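Local coordinates for FAD-binding PCMH-type domain-containing protein (Gibberella zeae, PDB 6YJO) that carries covalently bound flavin-adenine dinucleotide and probably acts as an oligosaccharide-oxidising oxidoreductase, at residues V120-T125 against Q335-D340; V145-F150 against Q331-R336. All blocks are in the same frame, centred on the assembly; numbering follows the deposited sequence.

Interaction 1: V120-T125 against Q335-D340; sequences VDAMDT and QRRPYD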
loop_
_atom_site.group_PDB
_atom_site.type_symbol
_atom_site.label_atom_id
_atom_site.label_comp_id
_atom_site.label_asym_id
_atom_site.label_seq_id
_atom_site.Cartn_x
_atom_site.Cartn_y
_atom_site.Cartn_z
ATOM N N VAL A 120 16.690 -0.533 4.820
ATOM C CA VAL A 120 17.003 -1.764 4.102
ATOM C C VAL A 120 17.034 -1.498 2.601
ATOM O O VAL A 120 17.080 -2.434 1.794
ATOM C CB VAL A 120 15.989 -2.873 4.446
ATOM C CG1 VAL A 120 15.896 -3.058 5.953
ATOM C CG2 VAL A 120 14.614 -2.559 3.856
ATOM N N ASP A 121 17.034 -0.217 2.221
ATOM C CA ASP A 121 16.993 0.154 0.809
ATOM C C ASP A 121 18.157 -0.443 0.021
ATOM O O ASP A 121 18.022 -0.701 -1.181
ATOM C CB ASP A 121 16.993 1.682 0.689
ATOM C CG ASP A 121 16.987 2.165 -0.751
ATOM O OD1 ASP A 121 16.607 1.383 -1.648
ATOM O OD2 ASP A 121 17.367 3.334 -0.984
ATOM N N ALA A 122 19.306 -0.663 0.665
ATOM C CA ALA A 122 20.473 -1.197 -0.030
ATOM C C ALA A 122 20.376 -2.695 -0.301
ATOM O O ALA A 122 21.175 -3.219 -1.086
ATOM C CB ALA A 122 21.744 -0.901 0.773
ATOM N N MET A 123 19.424 -3.393 0.315
ATOM C CA MET A 123 19.215 -4.824 0.095
ATOM C C MET A 123 18.038 -4.966 -0.865
ATOM O O MET A 123 16.877 -4.954 -0.454
ATOM C CB MET A 123 18.962 -5.535 1.419
ATOM C CG MET A 123 20.101 -5.400 2.417
ATOM S SD MET A 123 19.697 -6.019 4.064
ATOM C CE MET A 123 19.126 -7.680 3.677
ATOM N N ASP A 124 18.344 -5.097 -2.164
ATOM C CA ASP A 124 17.310 -5.102 -3.194
ATOM C C ASP A 124 17.493 -6.225 -4.215
ATOM O O ASP A 124 16.973 -6.125 -5.330
ATOM C CB ASP A 124 17.267 -3.750 -3.915
ATOM C CG ASP A 124 18.540 -3.456 -4.690
ATOM O OD1 ASP A 124 19.452 -4.308 -4.703
ATOM O OD2 ASP A 124 18.628 -2.365 -5.295
ATOM N N THR A 125 18.203 -7.293 -3.867
ATOM C CA THR A 125 18.457 -8.355 -4.832
ATOM C C THR A 125 17.192 -9.173 -5.074
ATOM O O THR A 125 16.561 -9.658 -4.127
ATOM C CB THR A 125 19.592 -9.260 -4.344
ATOM O OG1 THR A 125 20.779 -8.476 -4.145
ATOM C CG2 THR A 125 19.873 -10.367 -5.352
ATOM N N GLN A 335 13.522 1.498 -10.347
ATOM C CA GLN A 335 13.938 2.413 -9.287
ATOM C C GLN A 335 14.862 1.691 -8.316
ATOM O O GLN A 335 14.568 0.571 -7.888
ATOM C CB GLN A 335 12.728 2.956 -8.519
ATOM C CG GLN A 335 11.895 4.001 -9.244
ATOM C CD GLN A 335 12.704 5.216 -9.674
ATOM O OE1 GLN A 335 13.771 5.492 -9.128
ATOM N NE2 GLN A 335 12.204 5.933 -10.675
ATOM N N ARG A 336 15.971 2.336 -7.959
ATOM C CA ARG A 336 16.917 1.791 -6.995
ATOM C C ARG A 336 17.514 2.932 -6.185
ATOM O O ARG A 336 17.186 4.106 -6.384
ATOM C CB ARG A 336 18.030 0.992 -7.685
ATOM C CG ARG A 336 17.534 -0.211 -8.461
ATOM C CD ARG A 336 18.673 -1.005 -9.074
ATOM N NE ARG A 336 19.444 -1.735 -8.071
ATOM C CZ ARG A 336 20.158 -2.829 -8.319
ATOM N NH1 ARG A 336 20.202 -3.348 -9.539
ATOM N NH2 ARG A 336 20.825 -3.417 -7.334
ATOM N N ARG A 337 18.402 2.572 -5.277
ATOM C CA ARG A 337 19.138 3.527 -4.465
ATOM C C ARG A 337 20.279 4.135 -5.279
ATOM O O ARG A 337 20.966 3.421 -6.013
ATOM C CB ARG A 337 19.691 2.839 -3.219
ATOM C CG ARG A 337 20.539 3.719 -2.330
ATOM C CD ARG A 337 20.934 2.976 -1.066
ATOM N NE ARG A 337 21.542 3.866 -0.081
ATOM C CZ ARG A 337 20.852 4.632 0.759
ATOM N NH1 ARG A 337 19.526 4.623 0.732
ATOM N NH2 ARG A 337 21.489 5.410 1.622
ATOM N N PRO A 338 20.518 5.453 -5.160
ATOM C CA PRO A 338 19.823 6.386 -4.267
ATOM C C PRO A 338 18.475 6.859 -4.816
ATOM O O PRO A 338 18.282 6.913 -6.031
ATOM C CB PRO A 338 20.805 7.552 -4.163
ATOM C CG PRO A 338 21.466 7.571 -5.502
ATOM C CD PRO A 338 21.566 6.130 -5.948
ATOM N N TYR A 339 17.566 7.217 -3.911
ATOM C CA TYR A 339 16.188 7.551 -4.247
ATOM C C TYR A 339 15.845 8.888 -3.610
ATOM O O TYR A 339 15.997 9.054 -2.395
ATOM C CB TYR A 339 15.240 6.453 -3.753
ATOM C CG TYR A 339 13.804 6.600 -4.188
ATOM C CD1 TYR A 339 13.403 6.248 -5.472
ATOM C CD2 TYR A 339 12.839 7.060 -3.303
ATOM C CE1 TYR A 339 12.083 6.369 -5.864
ATOM C CE2 TYR A 339 11.522 7.182 -3.683
ATOM C CZ TYR A 339 11.147 6.834 -4.965
ATOM O OH TYR A 339 9.828 6.956 -5.348
ATOM N N ASP A 340 15.391 9.841 -4.424
ATOM C CA ASP A 340 15.136 11.202 -3.956
ATOM C C ASP A 340 13.843 11.741 -4.561
ATOM O O ASP A 340 13.812 12.813 -5.166
ATOM C CB ASP A 340 16.325 12.107 -4.285
ATOM C CG ASP A 340 16.461 13.270 -3.321
ATOM O OD1 ASP A 340 16.679 13.020 -2.117
ATOM O OD2 ASP A 340 16.354 14.431 -3.766
HETATM O O HOH W 1 18.606 -0.273 -3.875
#
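Asp-124 OD2 is gripped by two nitrogens of a single guanidinium, with NE of Arg-336 at 3.0 Å and NH2 of Arg-336 at 3.2 Å from it. Neither N-H points straight at the shared oxygen, so both hydrogen bonds are weak; the oxygen lies obliquely to the guanidinium, and the carboxylate and guanidinium planes stand 67° apart. The salt bridge rests on charge more than on aligned N-H groups. A bend at the third torsion of Arg-336 (chi3 72°) turns its head to meet the acid, which arrives roughly at right angles to the arginine chain.

A water sits beside the same oxygen and ties the two backbones together. It lies 2.8 Å from Asp-121 O, and since more acceptors are in reach than it has protons, it cannot serve them all at once; it accepts from Arg-337 N at 3.2 Å.

The second pair works differently. Arg-337 NH1 donates to Asp-121 OD2 at 3.0 Å with an angle of 155°, the oxygen lying at the edge of the guanidinium and practically in its plane. On the acid's side the proton arrives from the anti side of OD2, somewhat out of the carboxylate plane. The extended arginine chain runs alongside this oxygen, its CB only 3.3 Å from Asp-121 OD2, while Arg-337 CD packs on Ala-122 CA at 4.3 Å. Arg-337 NH2 goes on to a salt bridge with Glu-57 of helix 52-57.

The contact fastens the loop after strand 116-119 of the FAD-binding domain to the loop before strand 346-352. Just along the second loop, Tyr-339 OH is hydrogen-bonded to His-102, a covalent attachment point of FAD. With one arginine set against each of two buried aspartates, both carboxylates are probably stabilised in the charged form.

Interaction 2: V145-F150 against Q331-R336; sequences VATDLF and QALDQR
Thr-147 of helix 142-152 leans on an inverse gamma turn centred on Asp-334, a small example of a helix in the FAD-binding domain packing against a distant loop. From the helix backbone, Thr-147 CB points to the loop and there divides into two branches with different partners. OG1 lies beside the backbone N (chi1 -67°), where it hydrogen-bonds Gly-143 O one turn back in the helix. Across the contact this oxygen merely touches: Leu-333 CB is 3.8 Å from OG1, and Asp-334 CB is 3.9 Å from it. The other branch, CG2, reaches the aspartate alone, with Asp-334 OD2 at 4.0 Å from this methyl. The two side chains cross at about a right angle, OG1 nearest the base of the acid and CG2 nearer its carboxylate.

No hydrogen bond joins the segments, and the meeting is by van der Waals packing. Asp-334 OD1 shares a weak hydrogen bond with ND1 of His-144, in the same helix just ahead of residues 145-150, while Leu-333 turns also against Leu-324 and Asn-325 of helix 320-326. Asp-148 OD1 stands 4.9 Å from Asp-334 OD2, two like charges without contact. Within the loop itself, Gln-335 NE2 gives a weak hydrogen bond to Ala-332 O at 2.9 Å.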
loop_
_atom_site.group_PDB
_atom_site.type_symbol
_atom_site.label_atom_id
_atom_site.label_comp_id
_atom_site.label_asym_id
_atom_site.label_seq_id
_atom_site.Cartn_x
_atom_site.Cartn_y
_atom_site.Cartn_z
ATOM N N VAL A 145 11.453 -4.749 -8.981
ATOM C CA VAL A 145 10.978 -6.126 -8.895
ATOM C C VAL A 145 10.388 -6.573 -10.227
ATOM O O VAL A 145 10.709 -7.652 -10.732
ATOM C CB VAL A 145 9.957 -6.264 -7.750
ATOM C CG1 VAL A 145 9.304 -7.645 -7.780
ATOM C CG2 VAL A 145 10.634 -6.022 -6.412
ATOM N N ALA A 146 9.512 -5.750 -10.815
ATOM C CA ALA A 146 8.922 -6.098 -12.104
ATOM C C ALA A 146 9.982 -6.158 -13.194
ATOM O O ALA A 146 9.928 -7.019 -14.080
ATOM C CB ALA A 146 7.838 -5.089 -12.478
ATOM N N THR A 147 10.953 -5.243 -13.149
ATOM C CA THR A 147 11.997 -5.211 -14.170
ATOM C C THR A 147 12.840 -6.478 -14.131
ATOM O O THR A 147 13.174 -7.035 -15.182
ATOM C CB THR A 147 12.878 -3.971 -13.986
ATOM O OG1 THR A 147 12.108 -2.792 -14.264
ATOM C CG2 THR A 147 14.088 -4.023 -14.911
ATOM N N ASP A 148 13.195 -6.947 -12.932
ATOM C CA ASP A 148 14.052 -8.123 -12.817
ATOM C C ASP A 148 13.284 -9.430 -12.986
ATOM O O ASP A 148 13.867 -10.428 -13.426
ATOM C CB ASP A 148 14.775 -8.113 -11.470
ATOM C CG ASP A 148 16.043 -7.283 -11.500
ATOM O OD1 ASP A 148 16.153 -6.391 -12.369
ATOM O OD2 ASP A 148 16.936 -7.534 -10.664
ATOM N N LEU A 149 11.991 -9.455 -12.654
ATOM C CA LEU A 149 11.220 -10.685 -12.810
ATOM C C LEU A 149 10.858 -10.936 -14.267
ATOM O O LEU A 149 10.860 -12.085 -14.722
ATOM C CB LEU A 149 9.950 -10.633 -11.959
ATOM C CG LEU A 149 10.108 -10.800 -10.446
ATOM C CD1 LEU A 149 8.747 -10.690 -9.781
ATOM C CD2 LEU A 149 10.761 -12.129 -10.116
ATOM N N PHE A 150 10.538 -9.876 -15.011
ATOM C CA PHE A 150 10.214 -10.023 -16.424
ATOM C C PHE A 150 11.445 -10.331 -17.263
ATOM O O PHE A 150 11.306 -10.901 -18.349
ATOM C CB PHE A 150 9.530 -8.751 -16.933
ATOM C CG PHE A 150 9.140 -8.803 -18.384
ATOM C CD1 PHE A 150 10.019 -8.383 -19.368
ATOM C CD2 PHE A 150 7.888 -9.265 -18.760
ATOM C CE1 PHE A 150 9.661 -8.429 -20.705
ATOM C CE2 PHE A 150 7.523 -9.313 -20.093
ATOM C CZ PHE A 150 8.411 -8.893 -21.065
ATOM N N GLN A 331 7.669 8.070 -13.840
ATOM C CA GLN A 331 8.808 7.512 -13.122
ATOM C C GLN A 331 9.317 6.255 -13.817
ATOM O O GLN A 331 8.537 5.347 -14.125
ATOM C CB GLN A 331 8.424 7.193 -11.679
ATOM C CG GLN A 331 8.467 8.394 -10.754
ATOM C CD GLN A 331 9.649 8.355 -9.808
ATOM O OE1 GLN A 331 10.562 9.173 -9.903
ATOM N NE2 GLN A 331 9.636 7.397 -8.885
ATOM N N ALA A 332 10.626 6.202 -14.050
ATOM C CA ALA A 332 11.225 5.027 -14.665
ATOM C C ALA A 332 11.054 3.816 -13.753
ATOM O O ALA A 332 11.196 3.915 -12.533
ATOM C CB ALA A 332 12.704 5.284 -14.952
ATOM N N LEU A 333 10.755 2.661 -14.353
ATOM C CA LEU A 333 10.390 1.484 -13.567
ATOM C C LEU A 333 11.521 1.072 -12.630
ATOM O O LEU A 333 11.346 1.034 -11.410
ATOM C CB LEU A 333 10.002 0.328 -14.498
ATOM C CG LEU A 333 8.593 0.308 -15.105
ATOM C CD1 LEU A 333 8.249 -1.106 -15.548
ATOM C CD2 LEU A 333 7.531 0.825 -14.129
ATOM N N ASP A 334 12.702 0.790 -13.182
ATOM C CA ASP A 334 13.785 0.202 -12.399
ATOM C C ASP A 334 14.321 1.193 -11.371
ATOM O O ASP A 334 15.455 1.661 -11.491
ATOM C CB ASP A 334 14.909 -0.276 -13.327
ATOM C CG ASP A 334 15.930 -1.143 -12.613
ATOM O OD1 ASP A 334 15.808 -1.315 -11.383
ATOM O OD2 ASP A 334 16.853 -1.655 -13.283
ATOM N N GLN A 335 13.522 1.498 -10.347
ATOM C CA GLN A 335 13.938 2.413 -9.287
ATOM C C GLN A 335 14.862 1.691 -8.316
ATOM O O GLN A 335 14.568 0.571 -7.888
ATOM C CB GLN A 335 12.728 2.956 -8.519
ATOM C CG GLN A 335 11.895 4.001 -9.244
ATOM C CD GLN A 335 12.704 5.216 -9.674
ATOM O OE1 GLN A 335 13.771 5.492 -9.128
ATOM N NE2 GLN A 335 12.204 5.933 -10.675
ATOM N N ARG A 336 15.971 2.336 -7.959
ATOM C CA ARG A 336 16.917 1.791 -6.995
ATOM C C ARG A 336 17.514 2.932 -6.185
ATOM O O ARG A 336 17.186 4.106 -6.384
ATOM C CB ARG A 336 18.030 0.992 -7.685
ATOM C CG ARG A 336 17.534 -0.211 -8.461
ATOM C CD ARG A 336 18.673 -1.005 -9.074
ATOM N NE ARG A 336 19.444 -1.735 -8.071
ATOM C CZ ARG A 336 20.158 -2.829 -8.319
ATOM N NH1 ARG A 336 20.202 -3.348 -9.539
ATOM N NH2 ARG A 336 20.825 -3.417 -7.334
#

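In the fold
Interactions 1 and 2 take overlapping parts of one loop, sharing Gln-335 and Arg-336, and press it onto different elements of the FAD-binding domain: an interstrand loop in the first, helix 142-152 in the second. Their centres lie 11 Å apart on the same side of the chain's centre, and both are partly buried. Interaction 1 buries more surface and is ionic and water-linked, its acids buried and its arginines nearer the surface. Interaction 2 is smaller and lacks any bond across it, pairing an exposed aspartate and a buried leucine with one threonine. His-144 ties them further, weakly bonding both Asp-124 O and Asp-334 OD1.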